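Local coordinates for threonine--tRNA ligase catalytic subunit (Aeropyrum pernix, PDB 3A32), which probably catalyses the attachment of threonine to tRNA(Thr), first activating the amino acid with ATP, and lacks the editing domain needed to deacylate mischarged seryl-tRNA, at residues V204-S209 and I245-L250; V177-F182 and S237-K242; E217-K222 and A254-P259. One frame throughout, in Å; residues are numbered along the deposited sequence.

Interaction 1: V204-S209 and I245-L250. With SO4 (sulfate ion), chain C.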
ATOM      1  N   VAL A 204      13.942  25.892   9.916  1.00 11.77           N
ATOM      2  CA  VAL A 204      13.030  26.109   8.815  1.00 11.82           C
ATOM      3  C   VAL A 204      13.663  27.145   7.875  1.00 12.10           C
ATOM      4  O   VAL A 204      13.969  28.251   8.299  1.00 12.28           O
ATOM      5  CB  VAL A 204      11.619  26.579   9.307  1.00 11.99           C
ATOM      6  CG1 VAL A 204      10.893  27.349   8.220  1.00 11.65           C
ATOM      7  CG2 VAL A 204      10.764  25.369   9.756  1.00 11.25           C
ATOM      8  N   ARG A 205      13.841  26.788   6.606  1.00 11.26           N
ATOM      9  CA  ARG A 205      14.457  27.685   5.635  1.00 11.52           C
ATOM     10  C   ARG A 205      13.451  28.127   4.571  1.00 11.24           C
ATOM     11  O   ARG A 205      12.891  27.298   3.858  1.00 10.76           O
ATOM     12  CB  ARG A 205      15.649  26.985   4.959  1.00 11.33           C
ATOM     13  CG  ARG A 205      16.385  27.800   3.886  1.00 11.43           C
ATOM     14  CD  ARG A 205      17.503  26.935   3.239  1.00 13.37           C
ATOM     15  NE  ARG A 205      18.635  26.905   4.139  1.00 13.63           N
ATOM     16  CZ  ARG A 205      19.273  25.814   4.548  1.00 15.15           C
ATOM     17  NH1 ARG A 205      18.937  24.603   4.096  1.00 12.69           N
ATOM     18  NH2 ARG A 205      20.279  25.953   5.413  1.00 11.42           N
ATOM     19  N   LEU A 206      13.286  29.432   4.402  1.00 11.16           N
ATOM     20  CA  LEU A 206      12.406  29.946   3.350  1.00 11.63           C
ATOM     21  C   LEU A 206      13.209  30.386   2.156  1.00 11.73           C
ATOM     22  O   LEU A 206      14.255  31.038   2.316  1.00 13.57           O
ATOM     23  CB  LEU A 206      11.572  31.118   3.858  1.00 11.55           C
ATOM     24  CG  LEU A 206      10.868  31.044   5.230  1.00 12.32           C
ATOM     25  CD1 LEU A 206       9.965  32.291   5.479  1.00 11.15           C
ATOM     26  CD2 LEU A 206      10.044  29.747   5.470  1.00 12.88           C
ATOM     27  N   SER A 207      12.757  30.018   0.954  1.00 11.24           N
ATOM     28  CA  SER A 207      13.404  30.505  -0.267  1.00 10.40           C
ATOM     29  C   SER A 207      12.445  31.391  -1.098  1.00 10.98           C
ATOM     30  O   SER A 207      11.388  30.950  -1.545  1.00 12.01           O
ATOM     31  CB  SER A 207      13.979  29.344  -1.065  1.00  9.43           C
ATOM     32  OG  SER A 207      14.881  28.583  -0.268  1.00  9.11           O
ATOM     33  N   MET A 208      12.819  32.648  -1.277  1.00 11.00           N
ATOM     34  CA  MET A 208      11.902  33.678  -1.769  1.00 10.51           C
ATOM     35  C   MET A 208      12.354  34.214  -3.123  1.00 10.46           C
ATOM     36  O   MET A 208      13.428  33.876  -3.573  1.00 10.72           O
ATOM     37  CB  MET A 208      11.829  34.833  -0.760  1.00  9.42           C
ATOM     38  CG  MET A 208      11.676  34.425   0.674  1.00  8.72           C
ATOM     39  SD  MET A 208      10.124  33.519   0.957  1.00 10.34           S
ATOM     40  CE  MET A 208       9.548  34.308   2.468  1.00  7.53           C
ATOM     41  N   SER A 209      11.515  35.045  -3.764  1.00 11.17           N
ATOM     42  CA  SER A 209      11.894  35.770  -4.976  1.00 11.69           C
ATOM     43  C   SER A 209      12.943  36.813  -4.693  1.00 12.51           C
ATOM     44  O   SER A 209      13.193  37.181  -3.545  1.00 11.95           O
ATOM     45  CB  SER A 209      10.716  36.515  -5.605  1.00 11.12           C
ATOM     46  OG  SER A 209      10.240  37.506  -4.719  1.00  8.80           O
ATOM     47  N   ILE A 245      12.028  27.621  17.170  1.00 13.79           N
ATOM     48  CA  ILE A 245      12.725  27.002  16.052  1.00 13.62           C
ATOM     49  C   ILE A 245      13.183  28.127  15.134  1.00 15.19           C
ATOM     50  O   ILE A 245      12.421  29.058  14.765  1.00 14.22           O
ATOM     51  CB  ILE A 245      11.820  25.959  15.269  1.00 13.54           C
ATOM     52  CG1 ILE A 245      11.647  24.662  16.071  1.00 12.18           C
ATOM     53  CG2 ILE A 245      12.370  25.678  13.859  1.00 12.43           C
ATOM     54  CD1 ILE A 245      10.665  23.658  15.400  1.00 12.15           C
ATOM     55  N   ASP A 246      14.436  28.075  14.739  1.00 16.26           N
ATOM     56  CA  ASP A 246      14.820  29.252  14.045  1.00 17.26           C
ATOM     57  C   ASP A 246      14.548  29.254  12.495  1.00 17.04           C
ATOM     58  O   ASP A 246      14.428  28.169  11.858  1.00 15.88           O
ATOM     59  CB  ASP A 246      16.102  29.842  14.650  1.00 19.86           C
ATOM     60  CG  ASP A 246      17.312  29.199  14.172  1.00 21.76           C
ATOM     61  OD1 ASP A 246      18.205  28.965  15.015  1.00 23.00           O
ATOM     62  OD2 ASP A 246      17.364  28.984  12.952  1.00 25.10           O
ATOM     63  N   ILE A 247      14.330  30.457  11.955  1.00 15.14           N
ATOM     64  CA  ILE A 247      13.815  30.648  10.624  1.00 15.59           C
ATOM     65  C   ILE A 247      14.896  31.345   9.843  1.00 15.84           C
ATOM     66  O   ILE A 247      15.467  32.303  10.331  1.00 16.46           O
ATOM     67  CB  ILE A 247      12.553  31.596  10.614  1.00 16.54           C
ATOM     68  CG1 ILE A 247      11.479  31.161  11.641  1.00 14.96           C
ATOM     69  CG2 ILE A 247      11.976  31.709   9.171  1.00 16.09           C
ATOM     70  CD1 ILE A 247      11.052  29.639  11.468  1.00 14.75           C
ATOM     71  N   VAL A 248      15.190  30.852   8.647  1.00 14.78           N
ATOM     72  CA  VAL A 248      16.232  31.400   7.794  1.00 14.69           C
ATOM     73  C   VAL A 248      15.516  31.782   6.505  1.00 13.95           C
ATOM     74  O   VAL A 248      14.764  30.973   5.998  1.00 13.57           O
ATOM     75  CB  VAL A 248      17.348  30.341   7.461  1.00 14.89           C
ATOM     76  CG1 VAL A 248      18.248  30.866   6.373  1.00 17.13           C
ATOM     77  CG2 VAL A 248      18.205  30.041   8.685  1.00 17.00           C
ATOM     78  N   GLU A 249      15.757  32.990   5.979  1.00 14.05           N
ATOM     79  CA  GLU A 249      15.145  33.463   4.737  1.00 14.92           C
ATOM     80  C   GLU A 249      16.194  33.802   3.675  1.00 16.53           C
ATOM     81  O   GLU A 249      17.153  34.550   3.958  1.00 16.75           O
ATOM     82  CB  GLU A 249      14.261  34.666   5.008  1.00 15.12           C
ATOM     83  CG  GLU A 249      13.335  34.931   3.864  1.00 16.31           C
ATOM     84  CD  GLU A 249      12.392  36.090   4.074  1.00 17.92           C
ATOM     85  OE1 GLU A 249      11.719  36.174   5.127  1.00 16.58           O
ATOM     86  OE2 GLU A 249      12.309  36.919   3.144  1.00 20.60           O
ATOM     87  N   LEU A 250      16.049  33.220   2.469  1.00 16.85           N
ATOM     88  CA  LEU A 250      16.996  33.454   1.401  1.00 17.05           C
ATOM     89  C   LEU A 250      16.346  34.135   0.204  1.00 17.60           C
ATOM     90  O   LEU A 250      15.526  33.536  -0.518  1.00 17.46           O
ATOM     91  CB  LEU A 250      17.695  32.170   0.953  1.00 17.61           C
ATOM     92  CG  LEU A 250      18.334  31.215   1.993  1.00 19.60           C
ATOM     93  CD1 LEU A 250      18.707  29.925   1.318  1.00 15.39           C
ATOM     94  CD2 LEU A 250      19.563  31.842   2.668  1.00 19.65           C
TER
HETATM   95  S   SO4 C 473      22.014  29.084   8.031  1.00 46.38           S
HETATM   96  O1  SO4 C 473      21.315  28.698   9.261  1.00 47.06           O
HETATM   97  O2  SO4 C 473      21.578  30.415   7.618  1.00 47.90           O
HETATM   98  O3  SO4 C 473      23.439  29.126   8.354  1.00 47.16           O
HETATM   99  O4  SO4 C 473      21.746  28.153   6.918  1.00 45.30           O
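Ile245 meets Val204 at the start of the pairing, CG2 to CG2 at 4.4 Å, and from here strands 204-207 and 246-250 run parallel, 20° apart. Asp246 lends only its carbonyl: Val204 N donates to Asp246 O at 3.0 Å in an almost straight bond (179°). Ile247 lies beside Val204, both pointing the same way. The bend at chi2 (-54°) brings its CD1 to 3.8 Å from Val204 CB, while CG2 leans on Leu206 CG. Val248 uses both backbone polar groups: its N donates to Val204 O, and its O accepts from Leu206 N at 2.7 Å. Its side chain shares the other face with Arg205, which hydrogen-bonds a sulfate, probably from the crystallisation liquor, that Val248 CG2 merely touches, 3.4 Å from sulfate O1. Arg205 NH2 donates to sulfate O4 at 3.0 Å, approaching with the edge of the guanidinium. NH2 also forms a salt bridge to Glu275, and Lys203 is a further sulfate ligand. Glu249 returns to the Ile247 face, where Met208 crosses it at about a right angle, CG to CG at 3.6 Å; the carboxylate itself is engaged by Arg233 of helix 222-243. Leu250 closes the ladder, giving its N to Leu206 O and taking Met208 N on its own O, with its CD1 against Arg205 CD at 3.8 Å. This is the strand pair of a beta-alpha-beta unit whose connecting helix is 222-243. Five backbone bonds set the register of 246-250, the outermost strand of the sheet within this chain; both faces carry aliphatic contacts and differ in where the charges go, to the helix through Glu249 on one, to a carboxylate and an anion through Arg205 on the other.

Interaction 2: V177-F182 and S237-K242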
ATOM      1  N   VAL A 177      -2.847  26.441   6.699  1.00 11.29           N
ATOM      2  CA  VAL A 177      -2.470  25.272   5.958  1.00 10.53           C
ATOM      3  C   VAL A 177      -0.959  25.057   6.010  1.00  9.87           C
ATOM      4  O   VAL A 177      -0.491  23.941   6.295  1.00 10.00           O
ATOM      5  CB  VAL A 177      -2.988  25.373   4.496  1.00 11.63           C
ATOM      6  CG1 VAL A 177      -2.144  24.532   3.563  1.00 11.57           C
ATOM      7  CG2 VAL A 177      -4.510  24.976   4.417  1.00 12.03           C
ATOM      8  N   VAL A 178      -0.196  26.138   5.785  1.00  8.94           N
ATOM      9  CA  VAL A 178       1.266  26.093   5.867  1.00  8.20           C
ATOM     10  C   VAL A 178       1.737  25.645   7.240  1.00  9.43           C
ATOM     11  O   VAL A 178       2.637  24.778   7.367  1.00  9.71           O
ATOM     12  CB  VAL A 178       1.962  27.458   5.414  1.00  7.84           C
ATOM     13  CG1 VAL A 178       3.513  27.366   5.547  1.00  5.66           C
ATOM     14  CG2 VAL A 178       1.628  27.760   3.993  1.00  5.36           C
ATOM     15  N   TYR A 179       1.139  26.252   8.270  1.00 10.19           N
ATOM     16  CA  TYR A 179       1.461  25.944   9.636  1.00 10.89           C
ATOM     17  C   TYR A 179       1.131  24.476   9.950  1.00 10.92           C
ATOM     18  O   TYR A 179       1.947  23.773  10.536  1.00 11.36           O
ATOM     19  CB  TYR A 179       0.729  26.905  10.583  1.00 13.06           C
ATOM     20  CG  TYR A 179       1.069  26.655  12.028  1.00 15.31           C
ATOM     21  CD1 TYR A 179       2.277  27.132  12.586  1.00 15.45           C
ATOM     22  CD2 TYR A 179       0.206  25.911  12.833  1.00 16.44           C
ATOM     23  CE1 TYR A 179       2.594  26.853  13.914  1.00 16.41           C
ATOM     24  CE2 TYR A 179       0.502  25.655  14.152  1.00 16.42           C
ATOM     25  CZ  TYR A 179       1.673  26.123  14.677  1.00 16.80           C
ATOM     26  OH  TYR A 179       1.922  25.813  15.985  1.00 21.85           O
ATOM     27  N   ASP A 180      -0.060  24.025   9.558  1.00  9.91           N
ATOM     28  CA  ASP A 180      -0.511  22.676   9.791  1.00  9.06           C
ATOM     29  C   ASP A 180       0.400  21.624   9.181  1.00  8.90           C
ATOM     30  O   ASP A 180       0.581  20.547   9.784  1.00  8.67           O
ATOM     31  CB  ASP A 180      -1.926  22.479   9.245  1.00  9.16           C
ATOM     32  CG  ASP A 180      -3.020  23.193  10.128  1.00 12.28           C
ATOM     33  OD1 ASP A 180      -2.716  23.697  11.223  1.00  9.28           O
ATOM     34  OD2 ASP A 180      -4.195  23.227   9.704  1.00 15.79           O
ATOM     35  N   VAL A 181       0.970  21.936   8.004  1.00  8.36           N
ATOM     36  CA  VAL A 181       1.908  21.009   7.335  1.00  7.40           C
ATOM     37  C   VAL A 181       3.158  20.905   8.157  1.00  7.73           C
ATOM     38  O   VAL A 181       3.652  19.798   8.356  1.00  7.46           O
ATOM     39  CB  VAL A 181       2.206  21.372   5.858  1.00  7.40           C
ATOM     40  CG1 VAL A 181       3.334  20.468   5.271  1.00  5.93           C
ATOM     41  CG2 VAL A 181       0.919  21.210   5.020  1.00  5.02           C
ATOM     42  N   PHE A 182       3.625  22.036   8.711  1.00  7.92           N
ATOM     43  CA  PHE A 182       4.707  21.938   9.663  1.00  8.56           C
ATOM     44  C   PHE A 182       4.320  21.017  10.820  1.00  9.08           C
ATOM     45  O   PHE A 182       5.129  20.185  11.238  1.00 10.02           O
ATOM     46  CB  PHE A 182       5.170  23.303  10.234  1.00  8.46           C
ATOM     47  CG  PHE A 182       6.113  23.150  11.408  1.00  7.85           C
ATOM     48  CD1 PHE A 182       7.475  22.956  11.206  1.00 10.12           C
ATOM     49  CD2 PHE A 182       5.638  23.154  12.701  1.00 10.60           C
ATOM     50  CE1 PHE A 182       8.359  22.785  12.298  1.00 10.19           C
ATOM     51  CE2 PHE A 182       6.514  22.973  13.793  1.00 11.40           C
ATOM     52  CZ  PHE A 182       7.873  22.789  13.571  1.00 10.11           C
ATOM     53  N   SER A 237       6.642  32.444  11.486  1.00 13.30           N
ATOM     54  CA  SER A 237       6.677  33.252  12.702  1.00 14.52           C
ATOM     55  C   SER A 237       5.895  32.557  13.810  1.00 14.40           C
ATOM     56  O   SER A 237       6.312  32.582  14.967  1.00 14.40           O
ATOM     57  CB  SER A 237       6.190  34.685  12.427  1.00 15.23           C
ATOM     58  OG  SER A 237       5.904  35.358  13.636  1.00 19.70           O
ATOM     59  N   ARG A 238       4.789  31.899  13.464  1.00 14.65           N
ATOM     60  CA  ARG A 238       4.089  31.040  14.442  1.00 16.10           C
ATOM     61  C   ARG A 238       4.898  29.832  14.878  1.00 16.03           C
ATOM     62  O   ARG A 238       4.877  29.455  16.054  1.00 17.02           O
ATOM     63  CB  ARG A 238       2.726  30.594  13.932  1.00 16.83           C
ATOM     64  CG  ARG A 238       1.777  31.748  13.852  1.00 19.35           C
ATOM     65  CD  ARG A 238       0.527  31.407  13.076  1.00 25.85           C
ATOM     66  NE  ARG A 238      -0.074  32.661  12.625  1.00 28.05           N
ATOM     67  CZ  ARG A 238      -1.295  32.768  12.099  1.00 33.38           C
ATOM     68  NH1 ARG A 238      -2.059  31.668  11.913  1.00 32.36           N
ATOM     69  NH2 ARG A 238      -1.733  33.977  11.737  1.00 31.86           N
ATOM     70  N   ILE A 239       5.648  29.245  13.948  1.00 15.63           N
ATOM     71  CA  ILE A 239       6.482  28.113  14.290  1.00 14.87           C
ATOM     72  C   ILE A 239       7.549  28.570  15.290  1.00 15.47           C
ATOM     73  O   ILE A 239       7.758  27.912  16.309  1.00 14.86           O
ATOM     74  CB  ILE A 239       7.146  27.501  13.025  1.00 15.06           C
ATOM     75  CG1 ILE A 239       6.091  26.865  12.119  1.00 12.35           C
ATOM     76  CG2 ILE A 239       8.246  26.524  13.428  1.00 13.68           C
ATOM     77  CD1 ILE A 239       6.595  26.573  10.727  1.00 12.82           C
ATOM     78  N   ASN A 240       8.209  29.699  14.994  1.00 15.30           N
ATOM     79  CA  ASN A 240       9.269  30.201  15.862  1.00 16.93           C
ATOM     80  C   ASN A 240       8.710  30.632  17.226  1.00 17.73           C
ATOM     81  O   ASN A 240       9.287  30.328  18.255  1.00 17.21           O
ATOM     82  CB  ASN A 240      10.054  31.331  15.200  1.00 16.75           C
ATOM     83  CG  ASN A 240      10.937  32.088  16.193  1.00 18.00           C
ATOM     84  OD1 ASN A 240      10.486  33.037  16.851  1.00 19.52           O
ATOM     85  ND2 ASN A 240      12.192  31.684  16.292  1.00 14.16           N
ATOM     86  N   GLU A 241       7.548  31.284  17.222  1.00 19.36           N
ATOM     87  CA  GLU A 241       6.937  31.688  18.463  1.00 20.51           C
ATOM     88  C   GLU A 241       6.662  30.473  19.295  1.00 19.40           C
ATOM     89  O   GLU A 241       6.916  30.508  20.475  1.00 19.19           O
ATOM     90  CB  GLU A 241       5.654  32.516  18.270  1.00 21.62           C
ATOM     91  CG  GLU A 241       5.293  33.306  19.564  1.00 27.99           C
ATOM     92  CD  GLU A 241       3.822  33.708  19.645  1.00 36.07           C
ATOM     93  OE1 GLU A 241       3.313  34.350  18.677  1.00 37.25           O
ATOM     94  OE2 GLU A 241       3.180  33.387  20.689  1.00 40.24           O
ATOM     95  N   LYS A 242       6.153  29.393  18.683  1.00 19.02           N
ATOM     96  CA  LYS A 242       5.698  28.222  19.471  1.00 17.33           C
ATOM     97  C   LYS A 242       6.833  27.311  19.948  1.00 16.35           C
ATOM     98  O   LYS A 242       6.794  26.791  21.082  1.00 14.66           O
ATOM     99  CB  LYS A 242       4.645  27.409  18.714  1.00 17.37           C
ATOM    100  CG  LYS A 242       4.016  26.285  19.581  1.00 18.04           C
ATOM    101  CD  LYS A 242       2.940  25.458  18.866  1.00 18.36           C
ATOM    102  CE  LYS A 242       2.397  24.341  19.768  1.00 19.96           C
ATOM    103  NZ  LYS A 242       1.135  23.602  19.258  1.00 19.65           N
TER
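Lys242 NZ forms a salt bridge with OE2 of Glu183, just beyond segment 177-182, and on the way its aliphatic chain crosses Tyr179 at about a right angle. The chain is extended throughout, which lays CD 3.1 Å from Tyr179 OH, close to the plane of the ring and at its edge; NZ itself stays 4.0 Å from that hydroxyl, so the lysine meets the tyrosine mainly through carbon. Further down the ring, Tyr179 CD1 lies 3.7 Å from Arg238 CB and 3.9 Å from Ile239 CG1. Having CG anti to the backbone N (chi1 -178°) carries this ring across to the other helix. The guanidinium of Arg238 leads off toward Asp176, with which it makes a weak, long ion pair.

Segments 177-182 and 237-242, parts of helices 174-191 and 222-243, cross at -46° with their axes 10.4 Å apart, side by side on one face of the large sheet of the class II synthetase core. The first helix rests on strands 159-170, 260-268 and 273-284 through Val177, Val178 and Val181, and the second is the connection of a beta-alpha-beta unit.

On the inner side, Ile239 fits against Phe182 with both of its branches. CG2 stands over one face of the phenyl ring, offset toward the rim, a CH-pi contact 3.9 Å from the centroid, while CD1 reaches back to the root of the side chain, 3.5 Å from Phe182 CG. Ile245 touches both residues, and Phe263 of strand 260-268 packs against Phe182.

Interaction 3: E217-K222 and A254-P259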
ATOM      1  N   GLU A 217      12.799  36.020 -14.232  1.00 24.18           N
ATOM      2  CA  GLU A 217      13.207  34.703 -13.740  1.00 23.68           C
ATOM      3  C   GLU A 217      12.239  34.072 -12.739  1.00 22.76           C
ATOM      4  O   GLU A 217      12.201  32.835 -12.628  1.00 21.97           O
ATOM      5  CB  GLU A 217      14.713  34.454 -13.411  1.00 24.23           C
ATOM      6  CG  GLU A 217      15.647  35.582 -13.124  1.00 26.63           C
ATOM      7  CD  GLU A 217      15.799  36.526 -14.291  1.00 28.16           C
ATOM      8  OE1 GLU A 217      16.556  36.210 -15.227  1.00 30.13           O
ATOM      9  OE2 GLU A 217      15.152  37.600 -14.250  1.00 29.27           O
ATOM     10  N   PHE A 218      11.406  34.914 -12.113  1.00 20.85           N
ATOM     11  CA  PHE A 218      10.266  34.483 -11.285  1.00 19.65           C
ATOM     12  C   PHE A 218       8.952  34.803 -11.969  1.00 20.13           C
ATOM     13  O   PHE A 218       8.565  35.994 -12.083  1.00 21.10           O
ATOM     14  CB  PHE A 218      10.336  35.104  -9.888  1.00 18.16           C
ATOM     15  CG  PHE A 218      11.588  34.762  -9.162  1.00 18.06           C
ATOM     16  CD1 PHE A 218      11.767  33.487  -8.615  1.00 16.40           C
ATOM     17  CD2 PHE A 218      12.616  35.681  -9.062  1.00 17.98           C
ATOM     18  CE1 PHE A 218      12.931  33.161  -7.966  1.00 18.76           C
ATOM     19  CE2 PHE A 218      13.798  35.364  -8.400  1.00 16.06           C
ATOM     20  CZ  PHE A 218      13.964  34.107  -7.855  1.00 18.07           C
ATOM     21  N   MET A 219       8.254  33.767 -12.427  1.00 19.23           N
ATOM     22  CA  MET A 219       7.007  33.963 -13.160  1.00 20.32           C
ATOM     23  C   MET A 219       5.838  34.381 -12.241  1.00 19.36           C
ATOM     24  O   MET A 219       5.856  34.167 -11.028  1.00 19.41           O
ATOM     25  CB  MET A 219       6.649  32.703 -13.958  1.00 19.71           C
ATOM     26  CG  MET A 219       6.208  31.509 -13.051  1.00 21.58           C
ATOM     27  SD  MET A 219       5.199  30.369 -13.987  1.00 26.71           S
ATOM     28  CE  MET A 219       3.714  31.346 -14.302  1.00 23.18           C
ATOM     29  N   GLY A 220       4.808  34.963 -12.827  1.00 19.44           N
ATOM     30  CA  GLY A 220       3.636  35.340 -12.057  1.00 19.61           C
ATOM     31  C   GLY A 220       3.633  36.813 -11.708  1.00 20.25           C
ATOM     32  O   GLY A 220       4.512  37.601 -12.148  1.00 19.88           O
ATOM     33  N   SER A 221       2.654  37.187 -10.891  1.00 20.01           N
ATOM     34  CA  SER A 221       2.424  38.560 -10.591  1.00 19.71           C
ATOM     35  C   SER A 221       3.053  38.854  -9.235  1.00 20.61           C
ATOM     36  O   SER A 221       3.219  37.937  -8.423  1.00 19.25           O
ATOM     37  CB  SER A 221       0.916  38.823 -10.575  1.00 19.35           C
ATOM     38  OG  SER A 221       0.247  38.024  -9.608  1.00 20.26           O
ATOM     39  N   LYS A 222       3.402  40.127  -9.009  1.00 21.11           N
ATOM     40  CA  LYS A 222       3.755  40.643  -7.678  1.00 23.07           C
ATOM     41  C   LYS A 222       2.796  40.127  -6.599  1.00 22.09           C
ATOM     42  O   LYS A 222       3.231  39.668  -5.545  1.00 21.77           O
ATOM     43  CB  LYS A 222       3.701  42.189  -7.652  1.00 22.92           C
ATOM     44  CG  LYS A 222       4.996  42.915  -7.974  1.00 27.58           C
ATOM     45  CD  LYS A 222       4.903  44.428  -7.618  1.00 28.32           C
ATOM     46  CE  LYS A 222       4.318  45.305  -8.780  1.00 36.22           C
ATOM     47  NZ  LYS A 222       2.807  45.465  -8.731  1.00 38.53           N
ATOM     48  N   ALA A 254      14.000  31.100  -4.456  1.00 12.96           N
ATOM     49  CA  ALA A 254      12.765  30.361  -4.809  1.00 12.36           C
ATOM     50  C   ALA A 254      12.885  29.680  -6.176  1.00 11.95           C
ATOM     51  O   ALA A 254      13.703  30.067  -7.001  1.00 11.65           O
ATOM     52  CB  ALA A 254      11.559  31.294  -4.792  1.00 10.81           C
ATOM     53  N   ALA A 255      12.060  28.675  -6.419  1.00 12.05           N
ATOM     54  CA  ALA A 255      11.831  28.191  -7.802  1.00 11.72           C
ATOM     55  C   ALA A 255      11.261  29.326  -8.662  1.00 11.04           C
ATOM     56  O   ALA A 255      10.607  30.223  -8.138  1.00 10.95           O
ATOM     57  CB  ALA A 255      10.842  27.027  -7.798  1.00 10.51           C
ATOM     58  N   PHE A 256      11.447  29.244  -9.973  1.00 11.16           N
ATOM     59  CA  PHE A 256      10.801  30.164 -10.913  1.00 11.46           C
ATOM     60  C   PHE A 256       9.296  30.235 -10.770  1.00 11.45           C
ATOM     61  O   PHE A 256       8.717  31.261 -11.130  1.00 12.81           O
ATOM     62  CB  PHE A 256      11.200  29.909 -12.404  1.00 11.93           C
ATOM     63  CG  PHE A 256      10.537  28.686 -13.056  1.00 12.51           C
ATOM     64  CD1 PHE A 256       9.318  28.806 -13.729  1.00 13.13           C
ATOM     65  CD2 PHE A 256      11.164  27.427 -13.008  1.00 13.81           C
ATOM     66  CE1 PHE A 256       8.699  27.704 -14.329  1.00 15.17           C
ATOM     67  CE2 PHE A 256      10.578  26.288 -13.595  1.00 14.98           C
ATOM     68  CZ  PHE A 256       9.325  26.417 -14.259  1.00 17.16           C
ATOM     69  N   TYR A 257       8.657  29.171 -10.275  1.00 10.65           N
ATOM     70  CA  TYR A 257       7.173  29.112 -10.160  1.00  9.92           C
ATOM     71  C   TYR A 257       6.620  29.321  -8.768  1.00  9.90           C
ATOM     72  O   TYR A 257       5.408  29.155  -8.585  1.00 11.54           O
ATOM     73  CB  TYR A 257       6.588  27.777 -10.685  1.00 10.02           C
ATOM     74  CG  TYR A 257       7.296  26.575 -10.102  1.00 10.58           C
ATOM     75  CD1 TYR A 257       6.846  25.945  -8.942  1.00 10.53           C
ATOM     76  CD2 TYR A 257       8.473  26.101 -10.698  1.00 12.84           C
ATOM     77  CE1 TYR A 257       7.550  24.835  -8.411  1.00 10.20           C
ATOM     78  CE2 TYR A 257       9.175  25.016 -10.183  1.00 11.82           C
ATOM     79  CZ  TYR A 257       8.699  24.376  -9.055  1.00 11.93           C
ATOM     80  OH  TYR A 257       9.443  23.310  -8.586  1.00 11.93           O
ATOM     81  N   GLY A 258       7.454  29.633  -7.774  1.00  9.14           N
ATOM     82  CA  GLY A 258       6.894  30.038  -6.508  1.00  8.84           C
ATOM     83  C   GLY A 258       7.866  29.822  -5.376  1.00  8.49           C
ATOM     84  O   GLY A 258       8.823  29.090  -5.531  1.00  9.05           O
ATOM     85  N   PRO A 259       7.632  30.498  -4.236  1.00  8.18           N
ATOM     86  CA  PRO A 259       8.505  30.413  -3.055  1.00  7.67           C
ATOM     87  C   PRO A 259       8.261  29.100  -2.299  1.00  8.50           C
ATOM     88  O   PRO A 259       7.282  28.377  -2.619  1.00  9.01           O
ATOM     89  CB  PRO A 259       8.061  31.589  -2.199  1.00  6.55           C
ATOM     90  CG  PRO A 259       6.604  31.811  -2.583  1.00  7.28           C
ATOM     91  CD  PRO A 259       6.452  31.367  -4.017  1.00  6.99           C
TER
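Met219 (chi1 70°) and Phe256 (chi1 76°) both hold CG between their backbone N and carbonyl carbon, and these two torsions put Met219 CG 3.2 Å from Phe256 O, with Phe256 CD1 farther off at 4.2 Å. The same methionine CG sits beside Tyr257 CA, while SD passes Tyr257 CB at a looser distance. The backbones meet in one hydrogen bond, from Met219 N to Phe256 O at 2.9 Å, with the donor in the carbonyl plane. Just before it, Glu217 O lies 3.1 Å from Phe256 CB, so the phenylalanine is bordered by main chain at its root and met obliquely by the methionine CG near CD1.

Phe218 turns the rim of its ring to the other loop. CE1 is 3.3 Å from Ala254 O and CD1 is 3.5 Å from Ala255 O, both oxygens near the ring plane, a setting in which the slightly positive C-H edge faces carbonyl oxygens; the Ala254 methyl packs on CE1 as well. Ala255 O also closes the type I beta turn 255-258 by accepting Gly258 N. Within the turn, Tyr257 CD2 stands over the centre of the Phe256 ring, and the tyrosine side chain lies about 5 Å from that of His310, a zinc ligand.

The loop ending at Ser221, the N-cap, leads into helix 222-243; Trp225 of that helix meets Phe218 edge-to-face, and its NE1 hydrogen-bonds Met219 O. The loop 254-259 runs on into strand 260-268, its Tyr257 and Ala255 touching Gln282 of strand 273-284.

All three contacts gather round the beta-alpha-beta unit 202-207, 222-243, 246-250. Interaction 1 pairs its two strands, interaction 2 packs the C-terminal part of its helix on helix 174-191, and interaction 3 joins the loop entering that helix to the loop leaving strand 246-250. Interactions 1 and 2 are partly buried and touch through Ile245, whose O accepts Asn240 ND2 and whose CD1 meets Phe182. Interaction 3 is a surface contact that continues interaction 1, with Ala254 N bonded to Met208 O, but stays clear of interaction 2. The chemistry shifts accordingly: a regular backbone ladder in the sheet, side-chain packing between helices, and one backbone bond with aromatic edges in the loops.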